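Local coordinates for DUF115 domain-containing protein (Magnetospirillum magneticum AMB-1, PDB 5MU5) that is a Maf-type glycosyltransferase involved in flagella formation, probably by attaching sugars to flagellin, at residues A[124-129]-A[136-141]; A[208-213]-A[226-231]. All coordinates share one frame; numbering follows the deposited sequence.

Contact 1: residues A[124-129]-A[136-141]; sequences MVCLGL and PILLEQ
With CG anti to the backbone N (chi1 167°) and a bend at its last torsion (chi3 -70°), M124 reaches from its strand and lays its terminal methyl against the base of L138. The pair belongs to a beta-alpha-beta unit: strand 123-127 leads into helix 134-142, which packs back over the parallel sheet before strand 146-150 begins. Strand and helix run nearly antiparallel, at 164°, with short-segment axes 10.7 Å apart, a gap that side chains span from the strand. The M124 and L138 side chains cross at about a right angle. M124 CE sits 3.6 Å from both L138 CB and L138 O, and the sulfur also rests on that carbon, M124 SD to L138 CB 3.7 Å. An unbranched, flexible methionine suits this place because it can fold its end over the helix backbone. A69 of helix 61-71, and F213 and the guanidinium of R211 from strand 211-214, also touch L138, a position that suits a compact branched apolar side chain. More loosely, M124 SD lies 4.4 Å from L139 CD2, while two residues along the strand C126 faces the helix too, its small thiol placing SG 4.2 Å from L138 CD1.

Contact 2: residues A[208-213]-A[226-231]; sequences DWTRLF and SEFMRD
An outer strand of the four-stranded parallel sheet, 211-214, meets the next helix, 219-235, and L212 is the strand residue that makes most of the contact. Its two methyl groups divide the work between neighbouring helix residues. L212 CD2 approaches the F228 ring obliquely, 3.7 Å from F228 CD2, whereas L212 CD1 presses on M229 CG at 3.4 Å, a tight fit for two carbons. The forked leucine thus suits a strand position facing two side chains at once. F228 holds its CG anti to the backbone N (chi1 179°), which carries the ring in toward the sheet, where I199 of helix 188-202 also touches it. At the ring edge, near its plane, lies T210 CG2, 4.3 Å from F228 CE2; the threonine turns its methyl to the aromatic group and bonds its OG1 to the backbone O of V207. M229, bent at chi3, brings its sulfur to the leucine as well, M229 SD to L212 CD1 3.9 Å. An alanine in place of L212 would remove both methyls and would probably leave F228 and M229 without their main support on the strand. No hydrogen bond joins the two segments, so shape and apolar burial hold helix to sheet here.

How the contacts relate
Contact 1 and contact 2 lie within the Maf N-terminal domain, their centres about 13 Å apart, and come in series along the chain, contact 1 first. Both rest on one parallel sheet, where strand 123-127 is the neighbour of 211-214, and F213 O probably accepts a hydrogen bond from L127 N at 2.7 Å. Helices 134-142 and 219-235 cover opposite faces of that sheet. R211 ties the contacts together: its side chain points to the contact 1 side, where R211 NH1 forms a salt bridge with D142 and probably a hydrogen bond with Q141 OE1 (2.7 Å), while L212 turns to helix 219-235. Alternating strand residues thus fix a helix to each face, packing the domain's alpha-beta-alpha core.

Contact 1: residues A[124-129]-A[136-141]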
ATOM      1  N   MET A 124     -17.265 -10.803  -5.297  1.00 38.01           N
ATOM      2  CA  MET A 124     -18.210 -11.446  -4.403  1.00 41.93           C
ATOM      3  C   MET A 124     -17.415 -12.086  -3.293  1.00 40.22           C
ATOM      4  O   MET A 124     -16.462 -12.831  -3.561  1.00 39.21           O
ATOM      5  CB  MET A 124     -18.969 -12.543  -5.107  1.00 46.56           C
ATOM      6  CG  MET A 124     -19.712 -13.422  -4.126  1.00 54.15           C
ATOM      7  SD  MET A 124     -21.006 -14.340  -4.936  1.00 69.23           S
ATOM      8  CE  MET A 124     -22.132 -12.976  -5.284  1.00 68.57           C
ATOM      9  N   VAL A 125     -17.808 -11.818  -2.056  1.00 38.55           N
ATOM     10  CA  VAL A 125     -17.125 -12.381  -0.890  1.00 38.70           C
ATOM     11  C   VAL A 125     -18.062 -13.256  -0.055  1.00 38.55           C
ATOM     12  O   VAL A 125     -19.057 -12.783   0.466  1.00 42.38           O
ATOM     13  CB  VAL A 125     -16.559 -11.274  -0.000  1.00 39.78           C
ATOM     14  CG1 VAL A 125     -15.906 -11.880   1.235  1.00 43.41           C
ATOM     15  CG2 VAL A 125     -15.558 -10.426  -0.760  1.00 39.29           C
ATOM     16  N   CYS A 126     -17.743 -14.529   0.073  1.00 40.53           N
ATOM     17  CA  CYS A 126     -18.540 -15.451   0.875  1.00 45.37           C
ATOM     18  C   CYS A 126     -17.797 -15.797   2.133  1.00 44.05           C
ATOM     19  O   CYS A 126     -16.699 -16.364   2.094  1.00 43.87           O
ATOM     20  CB  CYS A 126     -18.813 -16.740   0.124  1.00 49.83           C
ATOM     21  SG  CYS A 126     -19.642 -16.434  -1.429  1.00 63.32           S
ATOM     22  N   LEU A 127     -18.389 -15.435   3.257  1.00 42.66           N
ATOM     23  CA  LEU A 127     -17.791 -15.715   4.532  1.00 45.19           C
ATOM     24  C   LEU A 127     -18.494 -16.970   4.950  1.00 43.00           C
ATOM     25  O   LEU A 127     -19.643 -16.942   5.385  1.00 42.58           O
ATOM     26  CB  LEU A 127     -18.041 -14.562   5.485  1.00 48.14           C
ATOM     27  CG  LEU A 127     -17.480 -13.312   4.816  1.00 50.59           C
ATOM     28  CD1 LEU A 127     -18.421 -12.141   5.013  1.00 57.11           C
ATOM     29  CD2 LEU A 127     -16.077 -13.050   5.307  1.00 50.94           C
ATOM     30  N   GLY A 128     -17.809 -18.080   4.748  1.00 40.52           N
ATOM     31  CA  GLY A 128     -18.397 -19.384   4.948  1.00 43.04           C
ATOM     32  C   GLY A 128     -18.826 -19.946   3.598  1.00 43.86           C
ATOM     33  O   GLY A 128     -19.228 -19.205   2.682  1.00 45.21           O
ATOM     34  N   LEU A 129     -18.684 -21.260   3.468  1.00 42.47           N
ATOM     35  CA  LEU A 129     -19.150 -21.990   2.304  1.00 42.67           C
ATOM     36  C   LEU A 129     -20.252 -22.930   2.751  1.00 43.59           C
ATOM     37  O   LEU A 129     -21.322 -22.969   2.151  1.00 41.47           O
ATOM     38  CB  LEU A 129     -18.007 -22.788   1.674  1.00 42.19           C
ATOM     39  CG  LEU A 129     -18.351 -23.711   0.502  1.00 42.17           C
ATOM     40  CD1 LEU A 129     -18.756 -22.909  -0.714  1.00 40.92           C
ATOM     41  CD2 LEU A 129     -17.159 -24.574   0.173  1.00 43.75           C
ATOM     42  N   PRO A 136     -24.979 -21.175  -6.348  1.00 49.71           N
ATOM     43  CA  PRO A 136     -25.683 -21.021  -7.610  1.00 48.43           C
ATOM     44  C   PRO A 136     -26.474 -19.727  -7.667  1.00 47.80           C
ATOM     45  O   PRO A 136     -26.379 -18.997  -8.638  1.00 50.06           O
ATOM     46  CB  PRO A 136     -26.644 -22.212  -7.629  1.00 49.19           C
ATOM     47  CG  PRO A 136     -26.048 -23.232  -6.725  1.00 48.43           C
ATOM     48  CD  PRO A 136     -25.173 -22.512  -5.746  1.00 49.66           C
ATOM     49  N   ILE A 137     -27.231 -19.439  -6.615  1.00 48.97           N
ATOM     50  CA  ILE A 137     -28.100 -18.254  -6.574  1.00 49.79           C
ATOM     51  C   ILE A 137     -27.322 -16.931  -6.608  1.00 46.34           C
ATOM     52  O   ILE A 137     -27.648 -16.046  -7.386  1.00 46.47           O
ATOM     53  CB  ILE A 137     -29.027 -18.276  -5.333  1.00 52.30           C
ATOM     54  CG1 ILE A 137     -29.962 -19.490  -5.395  1.00 53.70           C
ATOM     55  CG2 ILE A 137     -29.853 -16.989  -5.250  1.00 53.25           C
ATOM     56  CD1 ILE A 137     -30.650 -19.830  -4.085  1.00 55.32           C
ATOM     57  N   LEU A 138     -26.294 -16.803  -5.774  1.00 44.17           N
ATOM     58  CA  LEU A 138     -25.487 -15.578  -5.722  1.00 45.40           C
ATOM     59  C   LEU A 138     -24.770 -15.323  -7.059  1.00 44.10           C
ATOM     60  O   LEU A 138     -24.673 -14.194  -7.517  1.00 42.29           O
ATOM     61  CB  LEU A 138     -24.452 -15.657  -4.580  1.00 45.56           C
ATOM     62  CG  LEU A 138     -24.957 -15.793  -3.133  1.00 46.70           C
ATOM     63  CD1 LEU A 138     -23.810 -16.081  -2.159  1.00 47.98           C
ATOM     64  CD2 LEU A 138     -25.674 -14.534  -2.712  1.00 46.98           C
ATOM     65  N   LEU A 139     -24.293 -16.390  -7.688  1.00 45.50           N
ATOM     66  CA  LEU A 139     -23.598 -16.288  -8.971  1.00 46.03           C
ATOM     67  C   LEU A 139     -24.515 -15.825 -10.075  1.00 46.86           C
ATOM     68  O   LEU A 139     -24.150 -14.954 -10.866  1.00 44.17           O
ATOM     69  CB  LEU A 139     -22.963 -17.631  -9.345  1.00 46.34           C
ATOM     70  CG  LEU A 139     -21.857 -18.049  -8.364  1.00 47.69           C
ATOM     71  CD1 LEU A 139     -21.381 -19.469  -8.652  1.00 49.45           C
ATOM     72  CD2 LEU A 139     -20.690 -17.070  -8.356  1.00 46.67           C
ATOM     73  N   GLU A 140     -25.719 -16.387 -10.109  1.00 49.55           N
ATOM     74  CA  GLU A 140     -26.717 -15.999 -11.101  1.00 55.34           C
ATOM     75  C   GLU A 140     -27.156 -14.536 -10.929  1.00 53.64           C
ATOM     76  O   GLU A 140     -27.383 -13.842 -11.906  1.00 51.99           O
ATOM     77  CB  GLU A 140     -27.930 -16.948 -11.033  1.00 61.80           C
ATOM     78  CG  GLU A 140     -28.882 -16.843 -12.219  1.00 69.63           C
ATOM     79  CD  GLU A 140     -29.775 -15.608 -12.178  1.00 78.08           C
ATOM     80  OE1 GLU A 140     -30.195 -15.178 -11.072  1.00 84.17           O
ATOM     81  OE2 GLU A 140     -30.068 -15.066 -13.264  1.00 87.09           O
ATOM     82  N   GLN A 141     -27.258 -14.067  -9.688  1.00 52.70           N
ATOM     83  CA  GLN A 141     -27.666 -12.695  -9.426  1.00 49.85           C
ATOM     84  C   GLN A 141     -26.601 -11.690  -9.842  1.00 49.66           C
ATOM     85  O   GLN A 141     -26.887 -10.744 -10.562  1.00 49.99           O
ATOM     86  CB  GLN A 141     -27.982 -12.501  -7.940  1.00 50.25           C
ATOM     87  CG  GLN A 141     -29.229 -13.240  -7.443  1.00 49.72           C
ATOM     88  CD  GLN A 141     -29.337 -13.242  -5.927  1.00 48.96           C
ATOM     89  OE1 GLN A 141     -28.336 -13.128  -5.231  1.00 48.66           O
ATOM     90  NE2 GLN A 141     -30.546 -13.376  -5.410  1.00 50.42           N
TER

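Contact 2: residues A[208-213]-A[226-231]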
ATOM      1  N   ASP A 208     -16.678  -1.310  -5.081  1.00 42.34           N
ATOM      2  CA  ASP A 208     -18.048  -0.828  -4.942  1.00 41.64           C
ATOM      3  C   ASP A 208     -19.092  -1.896  -5.302  1.00 39.64           C
ATOM      4  O   ASP A 208     -19.017  -2.521  -6.341  1.00 39.99           O
ATOM      5  CB  ASP A 208     -18.294   0.431  -5.762  1.00 41.72           C
ATOM      6  CG  ASP A 208     -19.734   0.888  -5.679  1.00 43.44           C
ATOM      7  OD1 ASP A 208     -20.171   1.310  -4.598  1.00 44.40           O
ATOM      8  OD2 ASP A 208     -20.452   0.809  -6.687  1.00 44.28           O
ATOM      9  N   TRP A 209     -20.058  -2.083  -4.410  1.00 38.95           N
ATOM     10  CA  TRP A 209     -21.199  -2.973  -4.618  1.00 36.73           C
ATOM     11  C   TRP A 209     -20.809  -4.442  -4.585  1.00 37.74           C
ATOM     12  O   TRP A 209     -21.521  -5.302  -5.115  1.00 38.56           O
ATOM     13  CB  TRP A 209     -21.961  -2.607  -5.886  1.00 37.44           C
ATOM     14  CG  TRP A 209     -23.452  -2.889  -5.842  1.00 38.82           C
ATOM     15  CD1 TRP A 209     -24.169  -3.677  -6.702  1.00 39.95           C
ATOM     16  CD2 TRP A 209     -24.395  -2.381  -4.885  1.00 37.41           C
ATOM     17  NE1 TRP A 209     -25.498  -3.688  -6.337  1.00 40.04           N
ATOM     18  CE2 TRP A 209     -25.655  -2.896  -5.225  1.00 39.10           C
ATOM     19  CE3 TRP A 209     -24.296  -1.522  -3.790  1.00 37.03           C
ATOM     20  CZ2 TRP A 209     -26.801  -2.582  -4.504  1.00 38.10           C
ATOM     21  CZ3 TRP A 209     -25.443  -1.222  -3.070  1.00 37.28           C
ATOM     22  CH2 TRP A 209     -26.663  -1.752  -3.422  1.00 37.70           C
ATOM     23  N   THR A 210     -19.677  -4.725  -3.949  1.00 37.10           N
ATOM     24  CA  THR A 210     -19.260  -6.088  -3.663  1.00 36.54           C
ATOM     25  C   THR A 210     -20.340  -6.761  -2.792  1.00 39.71           C
ATOM     26  O   THR A 210     -20.746  -6.233  -1.762  1.00 39.42           O
ATOM     27  CB  THR A 210     -17.904  -6.086  -2.906  1.00 37.06           C
ATOM     28  OG1 THR A 210     -16.866  -5.570  -3.762  1.00 33.52           O
ATOM     29  CG2 THR A 210     -17.515  -7.484  -2.415  1.00 34.52           C
ATOM     30  N   ARG A 211     -20.822  -7.914  -3.237  1.00 42.17           N
ATOM     31  CA  ARG A 211     -21.765  -8.708  -2.478  1.00 41.96           C
ATOM     32  C   ARG A 211     -21.040  -9.401  -1.335  1.00 41.79           C
ATOM     33  O   ARG A 211     -20.007 -10.044  -1.539  1.00 40.64           O
ATOM     34  CB  ARG A 211     -22.406  -9.765  -3.391  1.00 43.79           C
ATOM     35  CG  ARG A 211     -23.558 -10.550  -2.764  1.00 42.88           C
ATOM     36  CD  ARG A 211     -24.823  -9.725  -2.651  1.00 43.35           C
ATOM     37  NE  ARG A 211     -25.964 -10.544  -2.225  1.00 44.77           N
ATOM     38  CZ  ARG A 211     -26.754 -11.246  -3.040  1.00 43.83           C
ATOM     39  NH1 ARG A 211     -26.536 -11.264  -4.353  1.00 42.86           N
ATOM     40  NH2 ARG A 211     -27.763 -11.949  -2.531  1.00 43.89           N
ATOM     41  N   LEU A 212     -21.596  -9.268  -0.136  1.00 41.40           N
ATOM     42  CA  LEU A 212     -21.107  -9.945   1.049  1.00 42.91           C
ATOM     43  C   LEU A 212     -22.163 -10.960   1.489  1.00 44.88           C
ATOM     44  O   LEU A 212     -23.358 -10.669   1.422  1.00 44.98           O
ATOM     45  CB  LEU A 212     -20.903  -8.932   2.151  1.00 47.33           C
ATOM     46  CG  LEU A 212     -19.976  -7.774   1.787  1.00 48.53           C
ATOM     47  CD1 LEU A 212     -20.003  -6.742   2.894  1.00 50.72           C
ATOM     48  CD2 LEU A 212     -18.572  -8.297   1.558  1.00 45.72           C
ATOM     49  N   PHE A 213     -21.728 -12.152   1.910  1.00 43.29           N
ATOM     50  CA  PHE A 213     -22.653 -13.200   2.319  1.00 42.69           C
ATOM     51  C   PHE A 213     -22.020 -14.137   3.343  1.00 41.82           C
ATOM     52  O   PHE A 213     -20.927 -14.648   3.136  1.00 43.19           O
ATOM     53  CB  PHE A 213     -23.119 -14.001   1.106  1.00 44.08           C
ATOM     54  CG  PHE A 213     -24.334 -14.820   1.369  1.00 42.97           C
ATOM     55  CD1 PHE A 213     -25.602 -14.271   1.199  1.00 43.04           C
ATOM     56  CD2 PHE A 213     -24.222 -16.141   1.810  1.00 41.53           C
ATOM     57  CE1 PHE A 213     -26.740 -15.023   1.476  1.00 44.14           C
ATOM     58  CE2 PHE A 213     -25.357 -16.896   2.079  1.00 42.47           C
ATOM     59  CZ  PHE A 213     -26.617 -16.339   1.918  1.00 43.11           C
ATOM     60  N   SER A 226     -17.573  -7.642   9.055  1.00 45.31           N
ATOM     61  CA  SER A 226     -17.472  -6.258   9.545  1.00 46.25           C
ATOM     62  C   SER A 226     -16.102  -5.676   9.259  1.00 45.21           C
ATOM     63  O   SER A 226     -15.985  -4.535   8.838  1.00 45.17           O
ATOM     64  CB  SER A 226     -17.686  -6.169  11.050  1.00 47.14           C
ATOM     65  OG  SER A 226     -18.999  -6.516  11.351  1.00 52.80           O
ATOM     66  N   GLU A 227     -15.061  -6.451   9.533  1.00 44.86           N
ATOM     67  CA  GLU A 227     -13.718  -5.983   9.304  1.00 46.01           C
ATOM     68  C   GLU A 227     -13.544  -5.717   7.821  1.00 43.20           C
ATOM     69  O   GLU A 227     -13.078  -4.672   7.447  1.00 41.38           O
ATOM     70  CB  GLU A 227     -12.690  -6.984   9.804  1.00 50.95           C
ATOM     71  CG  GLU A 227     -11.257  -6.499   9.638  1.00 57.75           C
ATOM     72  CD  GLU A 227     -10.248  -7.351  10.392  1.00 65.17           C
ATOM     73  OE1 GLU A 227     -10.663  -8.392  10.966  1.00 69.56           O
ATOM     74  OE2 GLU A 227      -9.040  -6.981  10.404  1.00 65.96           O
ATOM     75  N   PHE A 228     -13.950  -6.643   6.967  1.00 42.24           N
ATOM     76  CA  PHE A 228     -13.791  -6.412   5.543  1.00 43.60           C
ATOM     77  C   PHE A 228     -14.525  -5.131   5.066  1.00 42.43           C
ATOM     78  O   PHE A 228     -13.975  -4.361   4.293  1.00 41.35           O
ATOM     79  CB  PHE A 228     -14.203  -7.641   4.748  1.00 44.00           C
ATOM     80  CG  PHE A 228     -14.079  -7.452   3.271  1.00 45.18           C
ATOM     81  CD1 PHE A 228     -12.841  -7.537   2.667  1.00 44.98           C
ATOM     82  CD2 PHE A 228     -15.193  -7.169   2.493  1.00 43.81           C
ATOM     83  CE1 PHE A 228     -12.714  -7.355   1.309  1.00 45.50           C
ATOM     84  CE2 PHE A 228     -15.072  -6.984   1.128  1.00 45.94           C
ATOM     85  CZ  PHE A 228     -13.825  -7.077   0.532  1.00 45.76           C
ATOM     86  N   MET A 229     -15.727  -4.883   5.578  1.00 42.69           N
ATOM     87  CA  MET A 229     -16.497  -3.674   5.239  1.00 47.65           C
ATOM     88  C   MET A 229     -15.807  -2.368   5.585  1.00 47.49           C
ATOM     89  O   MET A 229     -15.954  -1.386   4.862  1.00 48.15           O
ATOM     90  CB  MET A 229     -17.850  -3.681   5.927  1.00 52.89           C
ATOM     91  CG  MET A 229     -18.770  -4.757   5.398  1.00 60.06           C
ATOM     92  SD  MET A 229     -20.353  -4.800   6.240  1.00 74.41           S
ATOM     93  CE  MET A 229     -21.183  -3.466   5.352  1.00 71.49           C
ATOM     94  N   ARG A 230     -15.101  -2.347   6.707  1.00 47.32           N
ATOM     95  CA  ARG A 230     -14.272  -1.206   7.078  1.00 49.72           C
ATOM     96  C   ARG A 230     -13.000  -1.149   6.214  1.00 48.55           C
ATOM     97  O   ARG A 230     -12.586  -0.078   5.782  1.00 51.46           O
ATOM     98  CB  ARG A 230     -13.920  -1.267   8.575  1.00 49.79           C
ATOM     99  CG  ARG A 230     -15.134  -1.056   9.483  1.00 51.10           C
ATOM    100  CD  ARG A 230     -14.761  -0.953  10.956  1.00 52.41           C
ATOM    101  NE  ARG A 230     -13.845  -2.024  11.317  1.00 52.77           N
ATOM    102  CZ  ARG A 230     -14.193  -3.207  11.817  1.00 53.78           C
ATOM    103  NH1 ARG A 230     -15.460  -3.514  12.085  1.00 53.80           N
ATOM    104  NH2 ARG A 230     -13.248  -4.098  12.075  1.00 55.64           N
ATOM    105  N   ASP A 231     -12.407  -2.308   5.949  1.00 47.63           N
ATOM    106  CA  ASP A 231     -11.168  -2.431   5.154  1.00 52.45           C
ATOM    107  C   ASP A 231     -11.318  -2.146   3.652  1.00 54.58           C
ATOM    108  O   ASP A 231     -10.346  -1.764   2.992  1.00 49.70           O
ATOM    109  CB  ASP A 231     -10.615  -3.877   5.217  1.00 57.02           C
ATOM    110  CG  ASP A 231      -9.938  -4.235   6.544  1.00 58.83           C
ATOM    111  OD1 ASP A 231      -9.691  -3.342   7.385  1.00 61.23           O
ATOM    112  OD2 ASP A 231      -9.628  -5.449   6.711  1.00 58.42           O
TER